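Local coordinates for protein lysine-sensitive aspartokinase 3 (Escherichia coli, PDB 2J0X) that phosphorylates L-aspartate with ATP to give 4-phospho-L-aspartate, the first step of lysine biosynthesis, and is inhibited allosterically by lysine, at residues 219-224 / 256-261; 224-229 / 238-243; 250-255 / 301-306; 274-279 / 287-292; 390-395 / 424-429. One frame throughout, in Å; residues are numbered along the deposited sequence.

Contact 1: 219-224 / 256-261; sequences IWTDVP and AKVLHP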
# COMPACT_ATOMS: atom_id res chain seq x y z
N ILE A 219 -16.45 -20.50 -22.10
CA ILE A 219 -16.90 -19.17 -21.73
C ILE A 219 -16.76 -18.32 -23.00
O ILE A 219 -15.64 -18.04 -23.44
CB ILE A 219 -16.02 -18.53 -20.63
CG1 ILE A 219 -16.13 -19.32 -19.32
CG2 ILE A 219 -16.45 -17.09 -20.41
CD1 ILE A 219 -17.51 -19.34 -18.73
N TRP A 220 -17.89 -17.93 -23.58
CA TRP A 220 -17.88 -17.12 -24.79
C TRP A 220 -17.88 -15.64 -24.47
O TRP A 220 -18.86 -15.09 -23.96
CB TRP A 220 -19.08 -17.49 -25.66
CG TRP A 220 -18.96 -18.87 -26.14
CD1 TRP A 220 -19.58 -19.98 -25.64
CD2 TRP A 220 -18.05 -19.34 -27.13
NE1 TRP A 220 -19.11 -21.11 -26.26
CE2 TRP A 220 -18.16 -20.75 -27.18
CE3 TRP A 220 -17.13 -18.71 -27.99
CZ2 TRP A 220 -17.39 -21.53 -28.04
CZ3 TRP A 220 -16.36 -19.49 -28.84
CH2 TRP A 220 -16.50 -20.89 -28.86
N THR A 221 -16.76 -14.99 -24.78
CA THR A 221 -16.60 -13.56 -24.53
C THR A 221 -16.48 -12.78 -25.83
O THR A 221 -16.90 -13.26 -26.88
CB THR A 221 -15.34 -13.31 -23.67
OG1 THR A 221 -14.18 -13.75 -24.38
CG2 THR A 221 -15.44 -14.09 -22.36
N ASP A 222 -15.91 -11.58 -25.76
CA ASP A 222 -15.75 -10.74 -26.94
C ASP A 222 -14.32 -10.74 -27.49
O ASP A 222 -13.95 -9.86 -28.26
CB ASP A 222 -16.19 -9.31 -26.64
CG ASP A 222 -15.35 -8.67 -25.57
OD1 ASP A 222 -15.55 -7.47 -25.30
OD2 ASP A 222 -14.49 -9.37 -24.99
N VAL A 223 -13.53 -11.73 -27.07
CA VAL A 223 -12.15 -11.86 -27.53
C VAL A 223 -11.83 -13.30 -27.92
O VAL A 223 -12.18 -14.25 -27.22
CB VAL A 223 -11.16 -11.39 -26.44
CG1 VAL A 223 -11.35 -9.91 -26.19
CG2 VAL A 223 -11.37 -12.17 -25.17
N PRO A 224 -11.15 -13.48 -29.07
CA PRO A 224 -10.76 -14.77 -29.64
C PRO A 224 -9.82 -15.58 -28.75
O PRO A 224 -9.37 -16.66 -29.13
CB PRO A 224 -10.09 -14.37 -30.94
CG PRO A 224 -9.39 -13.11 -30.55
CD PRO A 224 -10.46 -12.38 -29.76
N ALA A 256 -9.21 -7.49 -17.21
CA ALA A 256 -9.85 -6.30 -17.74
C ALA A 256 -10.74 -6.60 -18.94
O ALA A 256 -11.97 -6.56 -18.84
CB ALA A 256 -8.77 -5.28 -18.13
N LYS A 257 -10.12 -6.92 -20.08
CA LYS A 257 -10.85 -7.22 -21.31
C LYS A 257 -11.58 -8.56 -21.31
O LYS A 257 -12.52 -8.74 -22.08
CB LYS A 257 -9.90 -7.15 -22.51
CG LYS A 257 -9.35 -5.76 -22.81
CD LYS A 257 -8.33 -5.84 -23.93
CE LYS A 257 -7.72 -4.48 -24.24
NZ LYS A 257 -6.44 -4.62 -25.00
N VAL A 258 -11.15 -9.49 -20.47
CA VAL A 258 -11.78 -10.81 -20.40
C VAL A 258 -12.51 -10.96 -19.05
O VAL A 258 -12.87 -9.96 -18.41
CB VAL A 258 -10.72 -11.94 -20.59
CG1 VAL A 258 -11.41 -13.27 -20.86
CG2 VAL A 258 -9.78 -11.60 -21.74
N LEU A 259 -12.75 -12.19 -18.61
CA LEU A 259 -13.45 -12.46 -17.35
C LEU A 259 -12.54 -12.43 -16.13
O LEU A 259 -11.32 -12.45 -16.25
CB LEU A 259 -14.17 -13.81 -17.42
CG LEU A 259 -13.43 -15.08 -17.85
CD1 LEU A 259 -12.16 -15.28 -17.05
CD2 LEU A 259 -14.34 -16.26 -17.66
N HIS A 260 -13.14 -12.40 -14.94
CA HIS A 260 -12.38 -12.36 -13.69
C HIS A 260 -11.93 -13.74 -13.21
O HIS A 260 -12.75 -14.63 -13.00
CB HIS A 260 -13.21 -11.72 -12.58
CG HIS A 260 -12.43 -11.48 -11.33
ND1 HIS A 260 -11.96 -10.23 -10.98
CD2 HIS A 260 -11.96 -12.34 -10.40
CE1 HIS A 260 -11.22 -10.34 -9.88
NE2 HIS A 260 -11.20 -11.61 -9.51
N PRO A 261 -10.61 -13.91 -12.98
CA PRO A 261 -9.98 -15.15 -12.53
C PRO A 261 -10.64 -15.89 -11.37
O PRO A 261 -10.68 -17.12 -11.35
CB PRO A 261 -8.56 -14.71 -12.18
CG PRO A 261 -8.75 -13.31 -11.75
CD PRO A 261 -9.67 -12.79 -12.81
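Ile219 packs on Leu259 and Val223 on Val258 where strand 216-221, part of the large sheet of the amino acid kinase fold, runs out into the ATP site. CG2 of Ile219 lies 3.6 Å from CD2 of Leu259, and the two side chains cross at about a right angle; CG1 of the isoleucine leans on the same methyl group, so one leucine branch fills the fork of the other residue. Farther along, the valines meet methyl to methyl, with Val223 CG2 3.8 Å from Val258 CG2; holding CG1 anti to the carbonyl carbon (chi1 -64°) sets Val223 CG2 toward Val258. Between these two pairs, Thr221 CG2 faces Val258 CG1 more loosely, at 4.4 Å.

Polar groups gather at the nucleotide end. Thr221, Asp222, Lys257 and Val258 all belong to the ATP site, yet Asp222 OD2 and Lys257 O, 3.6 Å apart, are both acceptors and offer each other no bond. The Lys257 side chain is extended and leads away toward Arg232, another ATP-binding residue; two basic groups this close are consistent with a place for an anionic nucleotide.

The next shell sets these groups in position. Asp202 of helix 200-211 touches both Ile219 and Leu259, while Val276 lies against both Thr221 and Val258. Thr221 OG1 is hydrogen-bonded with Gly277 O and also accepts a weak bond from Val223 N, 3.4 Å long with an angle of 161° at the hydrogen.

Contact 2: 224-229 / 238-243; sequences PGIYTT and KRIDEI
The Tyr227 ring crosses the Arg239 side chain at a slant. CB of the tyrosine sits 3.4 Å from Lys238 O, which lies at the ring edge. With CG anti to its carbonyl carbon (chi1 -65°), the ring turns its edge to the backbone of Lys238 and Arg239: CD2 comes to Arg239 CA, and CE2 reaches Arg239 CB at 3.4 Å. CE2 also stands over one face of the guanidinium, toward its rim, with the two planes 33° apart. At the tip, OH is close to Arg239 NH2 but too poorly angled to hydrogen-bond; NH2 bonds instead to Ala284 O. The opposite guanidinium face is covered by Pro224 O.

All this belongs to the loop linking strands 216-221 and 242-244 of the amino acid kinase fold, and Tyr227 is an ATP-binding residue. A single beta bridge pairs it with Arg239. An alanine in place of Tyr227 takes the ring off one guanidinium face and would probably leave Arg239 less firmly placed.

Backbone bonds flank the bridge: Ile240 N to Ile226 O, 3.0 Å, and Thr228 N to Lys238 O, 2.9 Å. Thr228 OG1 accepts from Lys238 N at 3.1 Å and is also hydrogen-bonded with His444 NE2. On the buried side Ile226 CD1 meets Ile240 CD1 at 3.7 Å, and the Ile226 and Ile243 side chains cross at about a right angle.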
# COMPACT_ATOMS: atom_id res chain seq x y z
N PRO A 224 -11.15 -13.48 -29.07
CA PRO A 224 -10.76 -14.77 -29.64
C PRO A 224 -9.82 -15.58 -28.75
O PRO A 224 -9.37 -16.66 -29.13
CB PRO A 224 -10.09 -14.37 -30.94
CG PRO A 224 -9.39 -13.11 -30.55
CD PRO A 224 -10.46 -12.38 -29.76
N GLY A 225 -9.53 -15.04 -27.57
CA GLY A 225 -8.63 -15.71 -26.65
C GLY A 225 -7.45 -14.80 -26.37
O GLY A 225 -7.47 -13.62 -26.74
N ILE A 226 -6.42 -15.32 -25.72
CA ILE A 226 -5.25 -14.50 -25.43
C ILE A 226 -4.12 -14.77 -26.39
O ILE A 226 -3.89 -15.91 -26.81
CB ILE A 226 -4.71 -14.71 -23.99
CG1 ILE A 226 -4.28 -16.16 -23.79
CG2 ILE A 226 -5.76 -14.31 -22.98
CD1 ILE A 226 -3.69 -16.41 -22.43
N TYR A 227 -3.42 -13.70 -26.75
CA TYR A 227 -2.28 -13.78 -27.65
C TYR A 227 -1.03 -13.36 -26.91
O TYR A 227 -1.11 -12.72 -25.86
CB TYR A 227 -2.48 -12.86 -28.87
CG TYR A 227 -3.63 -13.27 -29.76
CD1 TYR A 227 -4.84 -12.57 -29.74
CD2 TYR A 227 -3.52 -14.37 -30.61
CE1 TYR A 227 -5.90 -12.94 -30.55
CE2 TYR A 227 -4.58 -14.76 -31.42
CZ TYR A 227 -5.77 -14.04 -31.39
OH TYR A 227 -6.83 -14.42 -32.19
N THR A 228 0.13 -13.72 -27.45
CA THR A 228 1.41 -13.39 -26.84
C THR A 228 1.52 -11.89 -26.59
O THR A 228 2.23 -11.46 -25.69
CB THR A 228 2.57 -13.84 -27.73
OG1 THR A 228 2.43 -13.26 -29.03
CG2 THR A 228 2.58 -15.35 -27.85
N THR A 229 0.81 -11.10 -27.40
CA THR A 229 0.80 -9.65 -27.23
C THR A 229 -0.36 -9.10 -28.03
O THR A 229 -1.02 -9.84 -28.76
CB THR A 229 2.10 -8.99 -27.72
OG1 THR A 229 3.23 -9.63 -27.12
CG2 THR A 229 2.13 -7.55 -27.31
N LYS A 238 1.34 -14.37 -31.76
CA LYS A 238 0.80 -15.72 -31.91
C LYS A 238 -0.30 -16.00 -30.88
O LYS A 238 -0.35 -15.36 -29.84
CB LYS A 238 1.92 -16.75 -31.74
CG LYS A 238 3.16 -16.47 -32.56
CD LYS A 238 4.23 -17.53 -32.33
CE LYS A 238 5.50 -17.23 -33.12
NZ LYS A 238 6.56 -18.27 -32.94
N ARG A 239 -1.19 -16.95 -31.17
CA ARG A 239 -2.24 -17.28 -30.21
C ARG A 239 -1.73 -18.27 -29.18
O ARG A 239 -1.05 -19.24 -29.52
CB ARG A 239 -3.46 -17.92 -30.88
CG ARG A 239 -4.38 -18.58 -29.83
CD ARG A 239 -5.52 -19.41 -30.41
NE ARG A 239 -6.46 -18.59 -31.17
CZ ARG A 239 -7.02 -17.47 -30.73
NH1 ARG A 239 -6.74 -17.03 -29.51
NH2 ARG A 239 -7.85 -16.79 -31.51
N ILE A 240 -2.08 -18.04 -27.92
CA ILE A 240 -1.70 -18.91 -26.82
C ILE A 240 -2.79 -19.98 -26.70
O ILE A 240 -3.94 -19.67 -26.39
CB ILE A 240 -1.60 -18.13 -25.49
CG1 ILE A 240 -0.65 -16.94 -25.67
CG2 ILE A 240 -1.10 -19.04 -24.37
CD1 ILE A 240 -0.59 -16.02 -24.49
N ASP A 241 -2.41 -21.23 -26.94
CA ASP A 241 -3.37 -22.32 -26.88
C ASP A 241 -3.77 -22.70 -25.47
O ASP A 241 -4.96 -22.79 -25.14
CB ASP A 241 -2.80 -23.54 -27.61
CG ASP A 241 -2.58 -23.28 -29.07
OD1 ASP A 241 -3.56 -22.96 -29.77
OD2 ASP A 241 -1.42 -23.39 -29.53
N GLU A 242 -2.78 -22.92 -24.63
CA GLU A 242 -3.04 -23.33 -23.27
C GLU A 242 -2.27 -22.44 -22.30
O GLU A 242 -1.07 -22.24 -22.46
CB GLU A 242 -2.61 -24.79 -23.13
CG GLU A 242 -3.14 -25.52 -21.93
CD GLU A 242 -2.58 -26.93 -21.86
OE1 GLU A 242 -1.34 -27.07 -21.88
OE2 GLU A 242 -3.37 -27.89 -21.78
N ILE A 243 -2.97 -21.87 -21.32
CA ILE A 243 -2.31 -21.03 -20.33
C ILE A 243 -2.67 -21.56 -18.95
O ILE A 243 -3.79 -22.05 -18.74
CB ILE A 243 -2.72 -19.53 -20.42
CG1 ILE A 243 -1.86 -18.71 -19.48
CG2 ILE A 243 -4.16 -19.32 -19.97
CD1 ILE A 243 -1.84 -17.25 -19.80

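Contact 3: 250-255 / 301-306; sequences EMATFG and ALALRR
Ala252 and Ala303 both turn their methyl groups toward the other segment, the CB atoms 3.9 Å apart, at the middle of a buried contact between the start of helix 252-257 and strand 299-314. With only methyl groups between them, the two backbones come close, the alanine CA atoms 6.2 Å apart.

Longer side chains flank this pair. On one flank Met251, the N-cap residue of the helix, turns its end in so that CE rests near both strand alanines, 4.3 Å from Ala301 CB and slightly farther from Ala303 CB. On the other, Arg305 folds back on itself, bent at chi2 (-88°) and chi3 (-68°), which carries its guanidinium round to the helix start. It presents an edge there, with NH1 3.9 Å from Ala252 CB in the guanidinium plane, while CG touches the same methyl. Thr253 lies alongside, its CG2 3.5 Å from Leu304 O.

The strand belongs to the ACT sheet, so the contact joins the helix to the regulatory part of the chain. The second subunit closes in too: Glu250 is hydrogen-bonded with Ser345, Glu346 and Val347 of that subunit.

The two segments meet by packing alone, without a hydrogen bond or salt bridge. Arg305 is near Asp340 of the lysine site and makes long, weak ion pairs with Asp354 and with Glu346 of the second subunit, so its charge is probably balanced there.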
# COMPACT_ATOMS: atom_id res chain seq x y z
N GLU A 250 -2.57 -13.44 -13.48
CA GLU A 250 -1.62 -12.35 -13.53
C GLU A 250 -1.66 -11.64 -14.88
O GLU A 250 -0.88 -10.72 -15.13
CB GLU A 250 -0.21 -12.88 -13.27
CG GLU A 250 0.08 -13.21 -11.82
CD GLU A 250 -0.01 -11.98 -10.92
OE1 GLU A 250 0.24 -10.86 -11.42
OE2 GLU A 250 -0.32 -12.14 -9.72
N MET A 251 -2.55 -12.09 -15.76
CA MET A 251 -2.67 -11.46 -17.07
C MET A 251 -3.58 -10.25 -17.01
O MET A 251 -4.81 -10.37 -16.95
CB MET A 251 -3.19 -12.45 -18.11
CG MET A 251 -2.10 -13.34 -18.67
SD MET A 251 -2.21 -13.45 -20.46
CE MET A 251 -1.84 -11.73 -20.90
N ALA A 252 -2.93 -9.08 -17.03
CA ALA A 252 -3.57 -7.76 -16.97
C ALA A 252 -4.76 -7.60 -17.91
O ALA A 252 -5.91 -7.43 -17.46
CB ALA A 252 -2.51 -6.68 -17.27
N THR A 253 -4.48 -7.66 -19.21
CA THR A 253 -5.52 -7.52 -20.22
C THR A 253 -6.50 -8.69 -20.24
O THR A 253 -7.44 -8.69 -21.04
CB THR A 253 -4.89 -7.34 -21.61
OG1 THR A 253 -3.95 -8.40 -21.85
CG2 THR A 253 -4.17 -6.00 -21.69
N PHE A 254 -6.29 -9.67 -19.37
CA PHE A 254 -7.19 -10.82 -19.28
C PHE A 254 -8.35 -10.42 -18.37
O PHE A 254 -9.50 -10.41 -18.80
CB PHE A 254 -6.46 -12.04 -18.71
CG PHE A 254 -7.32 -13.28 -18.56
CD1 PHE A 254 -8.05 -13.50 -17.39
CD2 PHE A 254 -7.38 -14.23 -19.57
CE1 PHE A 254 -8.82 -14.65 -17.23
CE2 PHE A 254 -8.14 -15.38 -19.42
CZ PHE A 254 -8.86 -15.59 -18.24
N GLY A 255 -8.05 -10.08 -17.13
CA GLY A 255 -9.11 -9.69 -16.21
C GLY A 255 -9.92 -8.51 -16.73
O GLY A 255 -11.16 -8.51 -16.69
N ALA A 301 3.75 -14.47 -22.08
CA ALA A 301 3.10 -13.34 -22.75
C ALA A 301 3.44 -11.96 -22.18
O ALA A 301 3.81 -11.83 -21.02
CB ALA A 301 1.58 -13.55 -22.70
N LEU A 302 3.29 -10.93 -23.01
CA LEU A 302 3.54 -9.55 -22.61
C LEU A 302 2.21 -8.80 -22.65
O LEU A 302 1.51 -8.85 -23.66
CB LEU A 302 4.47 -8.85 -23.60
CG LEU A 302 5.93 -9.24 -23.77
CD1 LEU A 302 6.52 -8.38 -24.88
CD2 LEU A 302 6.69 -9.04 -22.47
N ALA A 303 1.89 -8.09 -21.58
CA ALA A 303 0.65 -7.33 -21.50
C ALA A 303 0.92 -5.83 -21.59
O ALA A 303 1.94 -5.35 -21.10
CB ALA A 303 -0.06 -7.66 -20.20
N LEU A 304 -0.01 -5.10 -22.20
CA LEU A 304 0.13 -3.66 -22.34
C LEU A 304 -1.15 -2.93 -21.92
O LEU A 304 -2.22 -3.16 -22.49
CB LEU A 304 0.49 -3.31 -23.80
CG LEU A 304 0.81 -1.85 -24.12
CD1 LEU A 304 2.09 -1.45 -23.42
CD2 LEU A 304 0.97 -1.67 -25.62
N ARG A 305 -1.03 -2.06 -20.91
CA ARG A 305 -2.13 -1.25 -20.41
C ARG A 305 -1.60 0.17 -20.56
O ARG A 305 -0.73 0.58 -19.80
CB ARG A 305 -2.42 -1.53 -18.93
CG ARG A 305 -2.94 -2.93 -18.62
CD ARG A 305 -4.47 -3.03 -18.72
NE ARG A 305 -5.15 -2.28 -17.66
CZ ARG A 305 -5.05 -2.54 -16.36
NH1 ARG A 305 -4.28 -3.53 -15.93
NH2 ARG A 305 -5.71 -1.79 -15.48
N ARG A 306 -2.11 0.90 -21.54
CA ARG A 306 -1.64 2.25 -21.76
C ARG A 306 -2.38 3.29 -20.93
O ARG A 306 -3.37 2.97 -20.27
CB ARG A 306 -1.72 2.57 -23.25
CG ARG A 306 -0.54 2.03 -24.04
CD ARG A 306 -0.82 1.89 -25.54
NE ARG A 306 -1.51 0.64 -25.85
CZ ARG A 306 -1.74 0.19 -27.09
NH1 ARG A 306 -1.34 0.89 -28.14
NH2 ARG A 306 -2.36 -0.97 -27.27

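Contact 4: 274-279 / 287-292; sequences VFVGSS and TLVCNK
Val274 and Val276 pair with Val289 and Thr287 in an antiparallel hairpin, the strand axes 4.5 Å apart and 151° between their directions, and each pair is doubly hydrogen-bonded, with Val289 N giving to Val274 O at 2.7 Å and Val276 N to Thr287 O at 2.7 Å.

Phe275 and Leu288 form the non-hydrogen-bonded pair between them and share one face of the sheet. Leu288 turns its CD2 in to 3.4 Å from Phe275 CB, arriving near the ring plane, at the edge. With CG anti to the backbone N (chi1 167°), the phenyl ring leans along its own strand in the chain direction, toward Gly277, and meets the ring of Trp220.

The other face carries Val274, Val276, Thr287 and Val289. Val276 CG2 touches Val289 CG2 at 3.9 Å, a diagonal meeting rather than one within a pair. Thr287 OG1 is hydrogen-bonded with Ile240 O and Ile226 N, tying the hairpin to the ATP-site loop.

Backbone hydrogen bonds therefore set the register, while Val276, on the valine face, packs on Thr221 and Val258 and so backs ATP-site residues with apolar surface.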
# COMPACT_ATOMS: atom_id res chain seq x y z
N VAL A 274 -10.99 -24.66 -18.96
CA VAL A 274 -11.89 -23.57 -19.28
C VAL A 274 -11.46 -22.96 -20.60
O VAL A 274 -10.41 -22.31 -20.69
CB VAL A 274 -11.84 -22.45 -18.23
CG1 VAL A 274 -12.85 -21.36 -18.59
CG2 VAL A 274 -12.11 -23.02 -16.86
N PHE A 275 -12.27 -23.17 -21.63
CA PHE A 275 -11.95 -22.60 -22.92
C PHE A 275 -12.53 -21.20 -23.00
O PHE A 275 -13.71 -20.99 -22.75
CB PHE A 275 -12.54 -23.44 -24.04
CG PHE A 275 -12.51 -22.75 -25.37
CD1 PHE A 275 -11.36 -22.77 -26.15
CD2 PHE A 275 -13.62 -22.04 -25.82
CE1 PHE A 275 -11.32 -22.09 -27.37
CE2 PHE A 275 -13.59 -21.36 -27.03
CZ PHE A 275 -12.43 -21.38 -27.81
N VAL A 276 -11.69 -20.22 -23.33
CA VAL A 276 -12.18 -18.86 -23.46
C VAL A 276 -12.11 -18.47 -24.93
O VAL A 276 -11.02 -18.35 -25.49
CB VAL A 276 -11.36 -17.85 -22.63
CG1 VAL A 276 -12.11 -16.52 -22.58
CG2 VAL A 276 -11.14 -18.37 -21.22
N GLY A 277 -13.27 -18.28 -25.55
CA GLY A 277 -13.30 -17.91 -26.95
C GLY A 277 -14.16 -16.68 -27.18
O GLY A 277 -14.60 -16.05 -26.22
N SER A 278 -14.40 -16.35 -28.44
CA SER A 278 -15.23 -15.20 -28.79
C SER A 278 -16.51 -15.62 -29.47
O SER A 278 -16.49 -16.41 -30.43
CB SER A 278 -14.47 -14.24 -29.70
OG SER A 278 -15.29 -13.16 -30.10
N SER A 279 -17.63 -15.11 -28.98
CA SER A 279 -18.94 -15.42 -29.53
C SER A 279 -19.09 -14.73 -30.88
O SER A 279 -19.80 -15.21 -31.76
CB SER A 279 -20.04 -14.95 -28.58
OG SER A 279 -20.03 -13.55 -28.44
N THR A 287 -8.56 -19.95 -26.11
CA THR A 287 -7.50 -20.34 -25.18
C THR A 287 -8.04 -21.19 -24.02
O THR A 287 -9.11 -20.92 -23.49
CB THR A 287 -6.81 -19.09 -24.59
OG1 THR A 287 -6.14 -18.38 -25.64
CG2 THR A 287 -5.79 -19.48 -23.54
N LEU A 288 -7.28 -22.22 -23.64
CA LEU A 288 -7.69 -23.08 -22.53
C LEU A 288 -6.98 -22.72 -21.23
O LEU A 288 -5.75 -22.74 -21.14
CB LEU A 288 -7.41 -24.54 -22.86
CG LEU A 288 -8.41 -25.26 -23.76
CD1 LEU A 288 -7.94 -26.67 -24.02
CD2 LEU A 288 -9.78 -25.27 -23.09
N VAL A 289 -7.75 -22.37 -20.21
CA VAL A 289 -7.16 -22.03 -18.93
C VAL A 289 -7.16 -23.31 -18.09
O VAL A 289 -8.19 -23.80 -17.65
CB VAL A 289 -7.96 -20.92 -18.21
CG1 VAL A 289 -7.21 -20.46 -16.97
CG2 VAL A 289 -8.15 -19.75 -19.16
N CYS A 290 -5.97 -23.86 -17.89
CA CYS A 290 -5.84 -25.10 -17.15
C CYS A 290 -5.15 -24.90 -15.82
O CYS A 290 -4.47 -23.90 -15.61
CB CYS A 290 -5.04 -26.11 -17.98
SG CYS A 290 -5.71 -26.43 -19.64
N ASN A 291 -5.33 -25.86 -14.92
CA ASN A 291 -4.73 -25.80 -13.60
C ASN A 291 -3.21 -25.77 -13.77
O ASN A 291 -2.52 -24.94 -13.18
CB ASN A 291 -5.15 -27.02 -12.77
CG ASN A 291 -4.96 -26.80 -11.27
OD1 ASN A 291 -5.33 -27.65 -10.46
ND2 ASN A 291 -4.37 -25.67 -10.91
N LYS A 292 -2.70 -26.68 -14.60
CA LYS A 292 -1.27 -26.77 -14.88
C LYS A 292 -1.03 -27.08 -16.36
O LYS A 292 -1.87 -27.70 -17.01
CB LYS A 292 -0.63 -27.87 -14.03
CG LYS A 292 -0.28 -27.46 -12.60
CD LYS A 292 -1.50 -27.34 -11.70
CE LYS A 292 -1.13 -26.73 -10.35
NZ LYS A 292 -0.03 -27.46 -9.65

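Contact 5: 390-395 / 424-429; sequences ALIGND and SHNLCF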
# COMPACT_ATOMS: atom_id res chain seq x y z
N ALA A 390 3.82 -5.61 -18.95
CA ALA A 390 3.98 -6.73 -18.03
C ALA A 390 4.34 -8.06 -18.68
O ALA A 390 3.74 -8.46 -19.67
CB ALA A 390 2.71 -6.89 -17.23
N LEU A 391 5.33 -8.73 -18.11
CA LEU A 391 5.77 -10.03 -18.61
C LEU A 391 5.13 -11.13 -17.76
O LEU A 391 5.47 -11.28 -16.58
CB LEU A 391 7.29 -10.20 -18.50
CG LEU A 391 8.24 -9.59 -19.51
CD1 LEU A 391 8.10 -8.07 -19.53
CD2 LEU A 391 9.66 -9.99 -19.14
N ILE A 392 4.23 -11.89 -18.35
CA ILE A 392 3.60 -12.98 -17.62
C ILE A 392 4.38 -14.25 -17.97
O ILE A 392 4.70 -14.49 -19.13
CB ILE A 392 2.10 -13.13 -18.00
CG1 ILE A 392 1.30 -11.92 -17.51
CG2 ILE A 392 1.51 -14.37 -17.37
CD1 ILE A 392 1.62 -10.62 -18.21
N GLY A 393 4.70 -15.05 -16.96
CA GLY A 393 5.44 -16.27 -17.22
C GLY A 393 5.57 -17.20 -16.04
O GLY A 393 4.68 -17.27 -15.20
N ASN A 394 6.68 -17.91 -15.97
CA ASN A 394 6.92 -18.85 -14.88
C ASN A 394 8.34 -18.80 -14.34
O ASN A 394 9.29 -18.51 -15.07
CB ASN A 394 6.62 -20.27 -15.33
CG ASN A 394 5.16 -20.50 -15.53
OD1 ASN A 394 4.43 -20.80 -14.59
ND2 ASN A 394 4.71 -20.35 -16.77
N ASP A 395 8.46 -19.11 -13.06
CA ASP A 395 9.72 -19.12 -12.33
C ASP A 395 10.47 -17.80 -12.37
O ASP A 395 11.69 -17.77 -12.20
CB ASP A 395 10.61 -20.25 -12.83
CG ASP A 395 10.22 -21.58 -12.23
OD1 ASP A 395 10.28 -21.69 -10.99
OD2 ASP A 395 9.86 -22.50 -12.99
N SER A 424 5.79 -14.96 -8.98
CA SER A 424 6.77 -15.69 -9.76
C SER A 424 6.28 -15.81 -11.18
O SER A 424 6.98 -16.31 -12.05
CB SER A 424 6.98 -17.08 -9.16
OG SER A 424 5.77 -17.83 -9.20
N HIS A 425 5.06 -15.33 -11.41
CA HIS A 425 4.42 -15.40 -12.72
C HIS A 425 4.33 -14.05 -13.41
O HIS A 425 3.98 -13.97 -14.60
CB HIS A 425 3.01 -15.97 -12.58
CG HIS A 425 2.95 -17.36 -12.04
ND1 HIS A 425 3.41 -18.46 -12.73
CD2 HIS A 425 2.45 -17.85 -10.88
CE1 HIS A 425 3.19 -19.55 -12.03
NE2 HIS A 425 2.61 -19.21 -10.90
N ASN A 426 4.64 -12.98 -12.68
CA ASN A 426 4.53 -11.63 -13.22
C ASN A 426 5.73 -10.74 -12.94
O ASN A 426 6.37 -10.84 -11.90
CB ASN A 426 3.27 -10.98 -12.64
CG ASN A 426 2.92 -9.65 -13.28
OD1 ASN A 426 3.73 -8.72 -13.32
ND2 ASN A 426 1.69 -9.55 -13.78
N LEU A 427 6.04 -9.87 -13.90
CA LEU A 427 7.12 -8.91 -13.77
C LEU A 427 6.66 -7.74 -14.63
O LEU A 427 6.62 -7.85 -15.85
CB LEU A 427 8.44 -9.47 -14.29
CG LEU A 427 9.64 -8.51 -14.24
CD1 LEU A 427 10.90 -9.25 -14.62
CD2 LEU A 427 9.44 -7.34 -15.19
N CYS A 428 6.30 -6.64 -14.00
CA CYS A 428 5.84 -5.50 -14.77
C CYS A 428 6.60 -4.24 -14.42
O CYS A 428 7.25 -4.14 -13.38
CB CYS A 428 4.34 -5.29 -14.58
SG CYS A 428 3.87 -4.94 -12.90
N PHE A 429 6.51 -3.27 -15.32
CA PHE A 429 7.18 -2.01 -15.13
C PHE A 429 6.43 -0.95 -15.93
O PHE A 429 5.50 -1.26 -16.68
CB PHE A 429 8.63 -2.14 -15.61
CG PHE A 429 8.77 -2.57 -17.04
CD1 PHE A 429 8.65 -1.64 -18.08
CD2 PHE A 429 9.02 -3.90 -17.36
CE1 PHE A 429 8.78 -2.04 -19.42
CE2 PHE A 429 9.15 -4.31 -18.70
CZ PHE A 429 9.03 -3.38 -19.73
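Leu391 and Leu427 form the hydrogen-bonded pair of this antiparallel strand contact, the axes 175° apart in direction. Leu391 N gives to Leu427 O at 2.7 Å, nearly straight, whereas the return from Leu427 N to Leu391 O is weak. Gly393 N bonds to His425 O at 2.7 Å.

One side chain joins this ladder. His425 ND1 donates to Gly393 O at 3.0 Å, each atom in the plane of the other's group, so His425 takes both the N-H and the C=O of that glycine. The Asn394 amide stands almost perpendicular to the ring, 89° between planes, with OD1 3.1 Å from CE1. A leucine in place of His425 offers no ring N-H, and Gly393 O would probably be left without its side-chain mate.

Apolar contacts divide between the faces. Ala390 CB meets Cys428 CB at 3.5 Å on the face that carries Ile392 and Asn426; on the other, Leu391 CD1 reaches Phe429 CE2 at 4.0 Å, and both side chains pack on Leu443 of helix 433-447.

Antiparallel strands with helices laid on one face are characteristic of the ACT domain, and strands 379-393 and 426-432 are neighbours in its sheet.

Contacts 3, 4 and 5 are largely buried; contacts 1 and 2 are partly open, and both hold ATP-binding residues. Contacts 1 and 4 share neighbouring strands, 216-221 and 274-278, of the kinase sheet, and contact 2 reaches the hairpin of contact 4 through strand 242-244. On the ACT side, contacts 3 and 5 meet through neighbouring strands 299-314 and 379-393. Helix 252-257 serves both contact 1 and contact 3, and Thr228 O meets Leu302 N, so the two halves are joined at contacts 2 and 3. Chemistry follows place: the strand pairs of 4 and 5 rest on backbone bonds, 1 and 3 on side-chain packing, and loop contact 2 on both.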